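Local coordinates for putative hydantoin racemase (Klebsiella pneumoniae subsp. pneumoniae, PDB 3QVL), which racemises allantoin and probably other 5-monosubstituted hydantoins, interconverting their D and L forms, at residues A[98-110]-A[125-137]. Numbering follows the deposited sequence.
Sequences AEAAMHMATMVAT and ARHLLHQYGFHQH
Met102 meets Leu129, Tyr132 and Phe134 where two helices of the Asp/Glu/hydantoin racemase fold, 97-108 and 122-132, meet. The short helical segments cross at -62°, and strand 112-116 joins them in sequence. Met102 CB packs 3.6 Å from Phe134 CD2. CG stands anti to the carbonyl carbon (chi1 -69°) and the chain then runs extended, which brings the sulfur alongside Tyr132 and Phe134, with CE beyond it toward Leu129. SD meets the edge of the Tyr132 ring, 3.9 Å from CD2, a Met-aromatic contact. A second, oblique one is made with Phe134. The terminal CE reaches Leu129 CD2 at 3.8 Å. Phe112 packs on both Met102 and Leu129.

A Schellman motif with Gly133 as C-prime ends helix 122-132, and Phe134 follows directly. Its ring makes a T-shaped stack with His103: Phe134 CZ sits over the centre of the imidazole, with the planes at 83°. His103 ND1 donates to Glu99 O, which helps to fix the ring, while NE2 bonds Thr106 OG1 of the second subunit. Tyr132 OH bonds Asp80, which also accepts from the backbone N of Ala98 and Glu99. At the far end, Thr106 CG2 touches His137 CD2 at 3.7 Å.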
loop_
_atom_site.group_PDB
_atom_site.type_symbol
_atom_site.label_atom_id
_atom_site.label_comp_id
_atom_site.label_asym_id
_atom_site.label_seq_id
_atom_site.Cartn_x
_atom_site.Cartn_y
_atom_site.Cartn_z
ATOM N N ALA A 98 6.249 21.465 4.180
ATOM C CA ALA A 98 5.788 20.159 4.647
ATOM C C ALA A 98 6.715 19.078 4.107
ATOM O O ALA A 98 7.172 18.210 4.851
ATOM C CB ALA A 98 4.358 19.902 4.214
ATOM N N GLU A 99 6.993 19.162 2.807
ATOM C CA GLU A 99 7.921 18.271 2.119
ATOM C C GLU A 99 9.275 18.219 2.830
ATOM O O GLU A 99 9.753 17.141 3.184
ATOM C CB GLU A 99 8.089 18.733 0.667
ATOM C CG GLU A 99 9.082 17.931 -0.167
ATOM C CD GLU A 99 9.373 18.576 -1.512
ATOM O OE1 GLU A 99 9.344 19.824 -1.608
ATOM O OE2 GLU A 99 9.636 17.835 -2.481
ATOM N N ALA A 100 9.868 19.391 3.050
ATOM C CA ALA A 100 11.193 19.498 3.659
ATOM C C ALA A 100 11.235 18.986 5.099
ATOM O O ALA A 100 12.172 18.282 5.476
ATOM C CB ALA A 100 11.691 20.928 3.590
ATOM N N ALA A 101 10.221 19.337 5.890
ATOM C CA ALA A 101 10.143 18.918 7.292
ATOM C C ALA A 101 10.016 17.403 7.431
ATOM O O ALA A 101 10.668 16.798 8.285
ATOM C CB ALA A 101 8.993 19.616 8.000
ATOM N N MET A 102 9.177 16.801 6.589
ATOM C CA MET A 102 8.987 15.351 6.570
ATOM C C MET A 102 10.257 14.629 6.125
ATOM O O MET A 102 10.634 13.613 6.712
ATOM C CB MET A 102 7.817 14.966 5.661
ATOM C CG MET A 102 6.447 15.368 6.183
ATOM S SD MET A 102 5.159 15.084 4.955
ATOM C CE MET A 102 3.748 15.840 5.758
ATOM N N HIS A 103 10.907 15.162 5.088
ATOM C CA HIS A 103 12.176 14.624 4.589
ATOM C C HIS A 103 13.253 14.611 5.675
ATOM O O HIS A 103 13.944 13.605 5.853
ATOM C CB HIS A 103 12.662 15.417 3.369
ATOM C CG HIS A 103 12.093 14.940 2.067
ATOM N ND1 HIS A 103 10.795 15.195 1.679
ATOM C CD2 HIS A 103 12.655 14.239 1.054
ATOM C CE1 HIS A 103 10.579 14.660 0.491
ATOM N NE2 HIS A 103 11.691 14.072 0.090
ATOM N N MET A 104 13.380 15.724 6.399
ATOM C CA MET A 104 14.354 15.847 7.487
ATOM C C MET A 104 14.045 14.909 8.649
ATOM O O MET A 104 14.958 14.350 9.259
ATOM C CB MET A 104 14.436 17.290 8.000
ATOM C CG MET A 104 14.996 18.314 7.015
ATOM S SD MET A 104 16.691 18.021 6.475
ATOM C CE MET A 104 16.413 17.013 5.021
ATOM N N ALA A 105 12.756 14.745 8.944
ATOM C CA ALA A 105 12.302 13.906 10.054
ATOM C C ALA A 105 12.725 12.449 9.908
ATOM O O ALA A 105 13.095 11.806 10.892
ATOM C CB ALA A 105 10.793 14.008 10.214
ATOM N N THR A 106 12.679 11.941 8.678
ATOM C CA THR A 106 13.040 10.550 8.396
ATOM C C THR A 106 14.551 10.313 8.480
ATOM O O THR A 106 15.005 9.166 8.523
ATOM C CB THR A 106 12.525 10.089 7.012
ATOM O OG1 THR A 106 13.138 10.876 5.982
ATOM C CG2 THR A 106 11.006 10.220 6.921
ATOM N N MET A 107 15.318 11.400 8.507
ATOM C CA MET A 107 16.776 11.326 8.581
ATOM C C MET A 107 17.301 11.328 10.020
ATOM O O MET A 107 18.466 11.001 10.258
ATOM C CB MET A 107 17.408 12.475 7.791
ATOM C CG MET A 107 17.164 12.411 6.293
ATOM S SD MET A 107 17.921 13.794 5.421
ATOM C CE MET A 107 17.305 13.519 3.762
ATOM N N VAL A 108 16.442 11.692 10.970
ATOM C CA VAL A 108 16.845 11.802 12.379
ATOM C C VAL A 108 16.007 10.950 13.340
ATOM O O VAL A 108 16.313 10.864 14.533
ATOM C CB VAL A 108 16.874 13.281 12.868
ATOM C CG1 VAL A 108 18.036 14.037 12.231
ATOM C CG2 VAL A 108 15.544 13.982 12.593
ATOM N N ALA A 109 14.951 10.329 12.816
ATOM C CA ALA A 109 14.066 9.475 13.608
ATOM C C ALA A 109 13.415 8.404 12.739
ATOM O O ALA A 109 13.294 8.571 11.524
ATOM C CB ALA A 109 12.998 10.314 14.305
ATOM N N THR A 110 13.002 7.304 13.366
ATOM C CA THR A 110 12.289 6.243 12.656
ATOM C C THR A 110 10.879 6.704 12.294
ATOM O O THR A 110 10.421 6.498 11.168
ATOM C CB THR A 110 12.207 4.940 13.479
ATOM O OG1 THR A 110 11.613 5.211 14.755
ATOM C CG2 THR A 110 13.593 4.339 13.675
ATOM N N ALA A 125 -2.745 17.379 5.488
ATOM C CA ALA A 125 -1.472 16.793 5.905
ATOM C C ALA A 125 -1.430 15.284 5.649
ATOM O O ALA A 125 -0.389 14.748 5.264
ATOM C CB ALA A 125 -1.199 17.099 7.369
ATOM N N ARG A 126 -2.564 14.613 5.857
ATOM C CA ARG A 126 -2.700 13.179 5.571
ATOM C C ARG A 126 -2.477 12.881 4.092
ATOM O O ARG A 126 -1.779 11.926 3.744
ATOM C CB ARG A 126 -4.080 12.662 5.986
ATOM C CG ARG A 126 -4.300 12.548 7.480
ATOM C CD ARG A 126 -5.663 11.938 7.778
ATOM N NE ARG A 126 -6.181 12.374 9.072
ATOM C CZ ARG A 126 -5.942 11.764 10.230
ATOM N NH1 ARG A 126 -6.464 12.248 11.349
ATOM N NH2 ARG A 126 -5.187 10.673 10.277
ATOM N N HIS A 127 -3.078 13.704 3.234
ATOM C CA HIS A 127 -2.942 13.570 1.785
ATOM C C HIS A 127 -1.491 13.738 1.338
ATOM O O HIS A 127 -1.015 12.996 0.476
ATOM C CB HIS A 127 -3.839 14.580 1.064
ATOM N N LEU A 128 -0.796 14.709 1.932
ATOM C CA LEU A 128 0.613 14.962 1.621
ATOM C C LEU A 128 1.522 13.820 2.067
ATOM O O LEU A 128 2.487 13.489 1.375
ATOM C CB LEU A 128 1.087 16.284 2.230
ATOM C CG LEU A 128 0.591 17.598 1.619
ATOM C CD1 LEU A 128 1.294 18.759 2.295
ATOM C CD2 LEU A 128 0.810 17.655 0.108
ATOM N N LEU A 129 1.213 13.227 3.220
ATOM C CA LEU A 129 1.933 12.051 3.707
ATOM C C LEU A 129 1.881 10.915 2.689
ATOM O O LEU A 129 2.898 10.283 2.401
ATOM C CB LEU A 129 1.370 11.580 5.051
ATOM C CG LEU A 129 1.738 12.363 6.312
ATOM C CD1 LEU A 129 0.843 11.942 7.462
ATOM C CD2 LEU A 129 3.207 12.179 6.677
ATOM N N HIS A 130 0.690 10.673 2.144
ATOM C CA HIS A 130 0.492 9.652 1.117
ATOM C C HIS A 130 1.175 10.021 -0.198
ATOM O O HIS A 130 1.827 9.179 -0.819
ATOM C CB HIS A 130 -1.000 9.394 0.889
ATOM C CG HIS A 130 -1.648 8.597 1.977
ATOM N ND1 HIS A 130 -1.364 7.265 2.192
ATOM C CD2 HIS A 130 -2.571 8.938 2.907
ATOM C CE1 HIS A 130 -2.081 6.822 3.208
ATOM N NE2 HIS A 130 -2.823 7.817 3.660
ATOM N N GLN A 131 1.026 11.280 -0.608
ATOM C CA GLN A 131 1.620 11.778 -1.849
ATOM C C GLN A 131 3.147 11.711 -1.829
ATOM O O GLN A 131 3.764 11.297 -2.812
ATOM C CB GLN A 131 1.157 13.211 -2.132
ATOM N N TYR A 132 3.747 12.109 -0.709
ATOM C CA TYR A 132 5.205 12.115 -0.570
ATOM C C TYR A 132 5.767 10.743 -0.191
ATOM O O TYR A 132 6.967 10.497 -0.335
ATOM C CB TYR A 132 5.661 13.172 0.444
ATOM C CG TYR A 132 5.283 14.601 0.102
ATOM C CD1 TYR A 132 5.149 15.019 -1.225
ATOM C CD2 TYR A 132 5.088 15.545 1.110
ATOM C CE1 TYR A 132 4.808 16.334 -1.536
ATOM C CE2 TYR A 132 4.751 16.862 0.810
ATOM C CZ TYR A 132 4.613 17.248 -0.513
ATOM O OH TYR A 132 4.281 18.548 -0.814
ATOM N N GLY A 133 4.893 9.863 0.297
ATOM C CA GLY A 133 5.262 8.490 0.642
ATOM C C GLY A 133 5.786 8.304 2.054
ATOM O O GLY A 133 6.553 7.375 2.316
ATOM N N PHE A 134 5.365 9.177 2.967
ATOM C CA PHE A 134 5.837 9.137 4.353
ATOM C C PHE A 134 4.781 8.674 5.361
ATOM O O PHE A 134 4.965 8.830 6.571
ATOM C CB PHE A 134 6.400 10.501 4.778
ATOM C CG PHE A 134 7.601 10.945 3.987
ATOM C CD1 PHE A 134 8.741 10.146 3.910
ATOM C CD2 PHE A 134 7.600 12.174 3.338
ATOM C CE1 PHE A 134 9.854 10.560 3.181
ATOM C CE2 PHE A 134 8.708 12.599 2.609
ATOM C CZ PHE A 134 9.838 11.790 2.531
ATOM N N HIS A 135 3.687 8.097 4.863
ATOM C CA HIS A 135 2.580 7.658 5.720
ATOM C C HIS A 135 3.016 6.676 6.807
ATOM O O HIS A 135 2.590 6.793 7.958
ATOM C CB HIS A 135 1.437 7.062 4.891
ATOM C CG HIS A 135 0.279 6.591 5.717
ATOM N ND1 HIS A 135 0.056 5.261 5.999
ATOM C CD2 HIS A 135 -0.710 7.278 6.337
ATOM C CE1 HIS A 135 -1.025 5.146 6.750
ATOM N NE2 HIS A 135 -1.509 6.356 6.969
ATOM N N GLN A 136 3.869 5.721 6.437
ATOM C CA GLN A 136 4.386 4.726 7.379
ATOM C C GLN A 136 5.354 5.332 8.398
ATOM O O GLN A 136 5.532 4.790 9.492
ATOM C CB GLN A 136 5.056 3.572 6.628
ATOM N N HIS A 137 5.971 6.455 8.033
ATOM C CA HIS A 137 6.915 7.152 8.907
ATOM C C HIS A 137 6.239 8.114 9.885
ATOM O O HIS A 137 6.891 8.654 10.779
ATOM C CB HIS A 137 7.964 7.897 8.078
ATOM C CG HIS A 137 8.953 6.997 7.406
ATOM N ND1 HIS A 137 8.656 6.295 6.258
ATOM C CD2 HIS A 137 10.234 6.689 7.716
ATOM C CE1 HIS A 137 9.711 5.589 5.893
ATOM N NE2 HIS A 137 10.682 5.811 6.760
#